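Local coordinates for protein Abbfa_003403 (Acinetobacter baumannii, PDB 4ZXH) that is a four-domain nonribosomal peptide synthetase, with condensation, adenylation, carrier and thioesterase domains, that probably assembles and releases a small peptide product, at residues 351-361 against 400-408. Numbering follows the deposited sequence.
Sequences NPLAQIGMFWE and QLDITLEMG. With PNS (4'-phosphopantetheine), chain B.
Ile356 to Trp360 pair with Ile403 to Met407 as parallel strands, their axes 12° apart. The bonds alternate in direction: Gly357 N donates to Ile403 O, Leu405 N to Gly357 O, Phe359 N to Leu405 O and Met407 N to Phe359 O (3.0 Å). Where the strands begin, Gln355 O takes Asp402 N (2.9 Å) and, weakly, Ile403 N.

On the face carrying Phe359, Thr404 and Glu406, Thr404 CG2 sits over the centre of the Phe359 ring in a CH-pi contact, 3.7 Å from the centroid. Gln400 OE1 meets the ring edge in plane, and its NE2 is held by Ala38 O. Glu406 runs alongside the ring, while its OE2 forms a salt bridge with Lys420. Leu401 CD1 packs against the backbone at Gly357, 3.5 Å from Gly357 N. On the other face, Ile356 and Ile403 lie side by side, and Met407 CB touches Trp360 CE3.

Asn351 spans two partners: ND2 binds Ala354 O, and OD1 accepts a hydrogen bond from N36 of phosphopantetheine (3.0 Å). The cofactor's S44 ends 3.3 Å from Phe359 CE1, near the ring plane, and 3.7 Å from Leu401 CD1. Within this mixed sheet, where Ala279 bonds to the backbone of Ile356 and Met358, Phe359 joins Asn351, Gln400 and Leu401 from the loops leading into the strands to line the phosphopantetheine pocket, consistent with the condensation-domain tunnel by which a carrier arm reaches the active site.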
loop_
_atom_site.group_PDB
_atom_site.type_symbol
_atom_site.label_atom_id
_atom_site.label_comp_id
_atom_site.label_asym_id
_atom_site.label_seq_id
_atom_site.Cartn_x
_atom_site.Cartn_y
_atom_site.Cartn_z
ATOM N N ASN A 351 -7.042 4.183 -7.972
ATOM C CA ASN A 351 -7.377 5.322 -8.801
ATOM C C ASN A 351 -7.667 6.527 -7.894
ATOM O O ASN A 351 -8.368 6.395 -6.894
ATOM C CB ASN A 351 -8.566 5.001 -9.699
ATOM C CG ASN A 351 -8.948 6.167 -10.566
ATOM O OD1 ASN A 351 -8.314 6.425 -11.591
ATOM N ND2 ASN A 351 -9.977 6.896 -10.154
ATOM N N PRO A 352 -7.097 7.696 -8.220
ATOM C CA PRO A 352 -7.248 8.924 -7.425
ATOM C C PRO A 352 -8.703 9.296 -7.150
ATOM O O PRO A 352 -9.516 9.118 -8.056
ATOM C CB PRO A 352 -6.590 9.989 -8.304
ATOM C CG PRO A 352 -5.588 9.240 -9.103
ATOM C CD PRO A 352 -6.168 7.870 -9.353
ATOM N N LEU A 353 -9.018 9.782 -5.942
ATOM C CA LEU A 353 -10.350 10.340 -5.607
ATOM C C LEU A 353 -11.534 9.366 -5.552
ATOM O O LEU A 353 -12.388 9.477 -4.667
ATOM C CB LEU A 353 -10.728 11.451 -6.585
ATOM C CG LEU A 353 -9.843 12.683 -6.516
ATOM C CD1 LEU A 353 -10.453 13.771 -7.382
ATOM C CD2 LEU A 353 -9.651 13.153 -5.064
ATOM N N ALA A 354 -11.608 8.441 -6.503
ATOM C CA ALA A 354 -12.697 7.462 -6.531
ATOM C C ALA A 354 -12.210 6.080 -6.954
ATOM O O ALA A 354 -11.441 5.947 -7.915
ATOM C CB ALA A 354 -13.800 7.927 -7.470
ATOM N N GLN A 355 -12.673 5.053 -6.252
ATOM C CA GLN A 355 -12.316 3.686 -6.601
ATOM C C GLN A 355 -13.547 2.823 -6.870
ATOM O O GLN A 355 -13.435 1.621 -7.079
ATOM C CB GLN A 355 -11.484 3.063 -5.492
ATOM C CG GLN A 355 -10.208 3.833 -5.173
ATOM C CD GLN A 355 -10.411 4.937 -4.157
ATOM O OE1 GLN A 355 -11.120 4.763 -3.157
ATOM N NE2 GLN A 355 -9.796 6.091 -4.411
ATOM N N ILE A 356 -14.716 3.453 -6.828
ATOM C CA ILE A 356 -15.992 2.799 -7.038
ATOM C C ILE A 356 -16.685 3.539 -8.162
ATOM O O ILE A 356 -16.661 4.772 -8.188
ATOM C CB ILE A 356 -16.899 2.834 -5.778
ATOM C CG1 ILE A 356 -16.114 2.488 -4.515
ATOM C CG2 ILE A 356 -18.124 1.919 -5.955
ATOM C CD1 ILE A 356 -15.518 1.129 -4.540
ATOM N N GLY A 357 -17.314 2.815 -9.081
ATOM C CA GLY A 357 -17.975 3.478 -10.190
ATOM C C GLY A 357 -19.361 2.947 -10.482
ATOM O O GLY A 357 -19.719 1.830 -10.101
ATOM N N MET A 358 -20.155 3.769 -11.150
ATOM C CA MET A 358 -21.409 3.309 -11.681
ATOM C C MET A 358 -21.698 3.930 -13.041
ATOM O O MET A 358 -21.759 5.159 -13.163
ATOM C CB MET A 358 -22.545 3.618 -10.731
ATOM C CG MET A 358 -23.868 3.414 -11.428
ATOM S SD MET A 358 -25.275 3.554 -10.366
ATOM C CE MET A 358 -26.548 3.525 -11.609
ATOM N N PHE A 359 -21.873 3.074 -14.053
ATOM C CA PHE A 359 -22.154 3.524 -15.419
ATOM C C PHE A 359 -23.583 3.186 -15.697
ATOM O O PHE A 359 -24.027 2.083 -15.385
ATOM C CB PHE A 359 -21.286 2.841 -16.509
ATOM C CG PHE A 359 -19.807 2.813 -16.233
ATOM C CD1 PHE A 359 -19.222 3.657 -15.309
ATOM C CD2 PHE A 359 -18.996 1.930 -16.926
ATOM C CE1 PHE A 359 -17.854 3.609 -15.062
ATOM C CE2 PHE A 359 -17.619 1.879 -16.692
ATOM C CZ PHE A 359 -17.048 2.727 -15.757
ATOM N N TRP A 360 -24.305 4.102 -16.313
ATOM C CA TRP A 360 -25.647 3.775 -16.762
ATOM C C TRP A 360 -25.751 4.131 -18.224
ATOM O O TRP A 360 -25.983 5.289 -18.564
ATOM C CB TRP A 360 -26.698 4.523 -15.953
ATOM C CG TRP A 360 -28.086 4.252 -16.391
ATOM C CD1 TRP A 360 -28.704 4.742 -17.502
ATOM C CD2 TRP A 360 -29.047 3.439 -15.723
ATOM N NE1 TRP A 360 -29.989 4.274 -17.571
ATOM C CE2 TRP A 360 -30.224 3.468 -16.486
ATOM C CE3 TRP A 360 -29.031 2.691 -14.548
ATOM C CZ2 TRP A 360 -31.369 2.776 -16.120
ATOM C CZ3 TRP A 360 -30.165 2.004 -14.186
ATOM C CH2 TRP A 360 -31.317 2.047 -14.968
ATOM N N GLU A 361 -25.574 3.153 -19.099
ATOM C CA GLU A 361 -25.528 3.496 -20.503
ATOM C C GLU A 361 -26.659 2.893 -21.311
ATOM O O GLU A 361 -26.867 1.680 -21.296
ATOM C CB GLU A 361 -24.194 3.086 -21.104
ATOM C CG GLU A 361 -23.933 3.779 -22.420
ATOM C CD GLU A 361 -22.460 3.948 -22.703
ATOM O OE1 GLU A 361 -21.632 3.378 -21.951
ATOM O OE2 GLU A 361 -22.139 4.670 -23.672
ATOM N N GLN A 400 -10.917 -1.464 -14.288
ATOM C CA GLN A 400 -10.713 -0.028 -14.303
ATOM C C GLN A 400 -10.667 0.498 -12.892
ATOM O O GLN A 400 -9.810 1.317 -12.558
ATOM C CB GLN A 400 -11.821 0.672 -15.081
ATOM C CG GLN A 400 -11.720 0.458 -16.567
ATOM C CD GLN A 400 -12.928 0.985 -17.281
ATOM O OE1 GLN A 400 -13.837 1.531 -16.647
ATOM N NE2 GLN A 400 -12.948 0.842 -18.617
ATOM N N LEU A 401 -11.593 0.006 -12.069
ATOM C CA LEU A 401 -11.731 0.439 -10.686
ATOM C C LEU A 401 -11.734 -0.746 -9.740
ATOM O O LEU A 401 -11.498 -1.869 -10.161
ATOM C CB LEU A 401 -13.004 1.253 -10.515
ATOM C CG LEU A 401 -13.094 2.541 -11.336
ATOM C CD1 LEU A 401 -14.465 3.176 -11.111
ATOM C CD2 LEU A 401 -11.954 3.504 -10.963
ATOM N N ASP A 402 -11.983 -0.491 -8.458
ATOM C CA ASP A 402 -12.071 -1.563 -7.475
ATOM C C ASP A 402 -13.359 -2.324 -7.701
ATOM O O ASP A 402 -13.389 -3.563 -7.662
ATOM C CB ASP A 402 -12.027 -1.019 -6.046
ATOM C CG ASP A 402 -10.630 -0.641 -5.603
ATOM O OD1 ASP A 402 -9.729 -0.558 -6.462
ATOM O OD2 ASP A 402 -10.429 -0.430 -4.385
ATOM N N ILE A 403 -14.415 -1.552 -7.945
ATOM C CA ILE A 403 -15.759 -2.050 -8.220
ATOM C C ILE A 403 -16.405 -1.139 -9.255
ATOM O O ILE A 403 -16.251 0.087 -9.182
ATOM C CB ILE A 403 -16.656 -2.056 -6.958
ATOM C CG1 ILE A 403 -16.081 -2.924 -5.859
ATOM C CG2 ILE A 403 -18.009 -2.621 -7.260
ATOM C CD1 ILE A 403 -16.846 -2.774 -4.556
ATOM N N THR A 404 -17.125 -1.715 -10.212
ATOM C CA THR A 404 -17.973 -0.920 -11.081
ATOM C C THR A 404 -19.327 -1.599 -11.295
ATOM O O THR A 404 -19.396 -2.748 -11.719
ATOM C CB THR A 404 -17.342 -0.670 -12.471
ATOM O OG1 THR A 404 -16.093 0.013 -12.342
ATOM C CG2 THR A 404 -18.275 0.169 -13.319
ATOM N N LEU A 405 -20.399 -0.870 -11.015
ATOM C CA LEU A 405 -21.750 -1.310 -11.335
ATOM C C LEU A 405 -22.179 -0.789 -12.713
ATOM O O LEU A 405 -22.211 0.421 -12.942
ATOM C CB LEU A 405 -22.726 -0.830 -10.258
ATOM C CG LEU A 405 -24.181 -1.227 -10.417
ATOM C CD1 LEU A 405 -24.260 -2.734 -10.321
ATOM C CD2 LEU A 405 -25.005 -0.573 -9.331
ATOM N N GLU A 406 -22.506 -1.695 -13.630
ATOM C CA GLU A 406 -22.961 -1.291 -14.961
ATOM C C GLU A 406 -24.422 -1.677 -15.189
ATOM O O GLU A 406 -24.776 -2.853 -15.122
ATOM C CB GLU A 406 -22.078 -1.917 -16.041
ATOM C CG GLU A 406 -20.612 -1.628 -15.858
ATOM C CD GLU A 406 -19.764 -2.091 -17.030
ATOM O OE1 GLU A 406 -20.285 -2.852 -17.884
ATOM O OE2 GLU A 406 -18.568 -1.698 -17.087
ATOM N N MET A 407 -25.265 -0.686 -15.449
ATOM C CA MET A 407 -26.694 -0.919 -15.650
ATOM C C MET A 407 -27.180 -0.273 -16.939
ATOM O O MET A 407 -26.396 0.315 -17.684
ATOM C CB MET A 407 -27.500 -0.360 -14.482
ATOM C CG MET A 407 -27.088 -0.834 -13.112
ATOM S SD MET A 407 -28.074 -2.210 -12.507
ATOM C CE MET A 407 -29.729 -1.555 -12.652
ATOM N N GLY A 408 -28.483 -0.371 -17.187
ATOM C CA GLY A 408 -29.106 0.358 -18.279
ATOM C C GLY A 408 -29.931 -0.497 -19.222
ATOM O O GLY A 408 -30.935 -0.042 -19.770
HETATM O O23 PNS B . -2.319 11.270 -11.033
HETATM P P24 PNS B . -2.449 12.218 -12.196
HETATM O O25 PNS B . -2.348 13.695 -11.930
HETATM O O27 PNS B . -3.910 11.925 -12.814
HETATM C C28 PNS B . -4.279 10.607 -13.207
HETATM C C29 PNS B . -5.672 10.647 -13.808
HETATM C C30 PNS B . -5.593 11.635 -14.973
HETATM C C31 PNS B . -6.666 11.129 -12.750
HETATM C C32 PNS B . -6.075 9.234 -14.256
HETATM O O33 PNS B . -5.729 8.333 -13.192
HETATM C C34 PNS B . -7.553 9.175 -14.595
HETATM O O35 PNS B . -8.045 9.847 -15.500
HETATM N N36 PNS B . -8.326 8.358 -13.893
HETATM C C37 PNS B . -9.753 8.233 -14.140
HETATM C C38 PNS B . -10.032 6.776 -14.506
HETATM C C39 PNS B . -11.171 6.711 -15.477
HETATM O O40 PNS B . -11.302 7.562 -16.345
HETATM N N41 PNS B . -11.979 5.676 -15.291
HETATM C C42 PNS B . -13.155 5.319 -16.047
HETATM C C43 PNS B . -13.792 4.280 -15.148
HETATM S S44 PNS B . -15.065 5.106 -14.184
#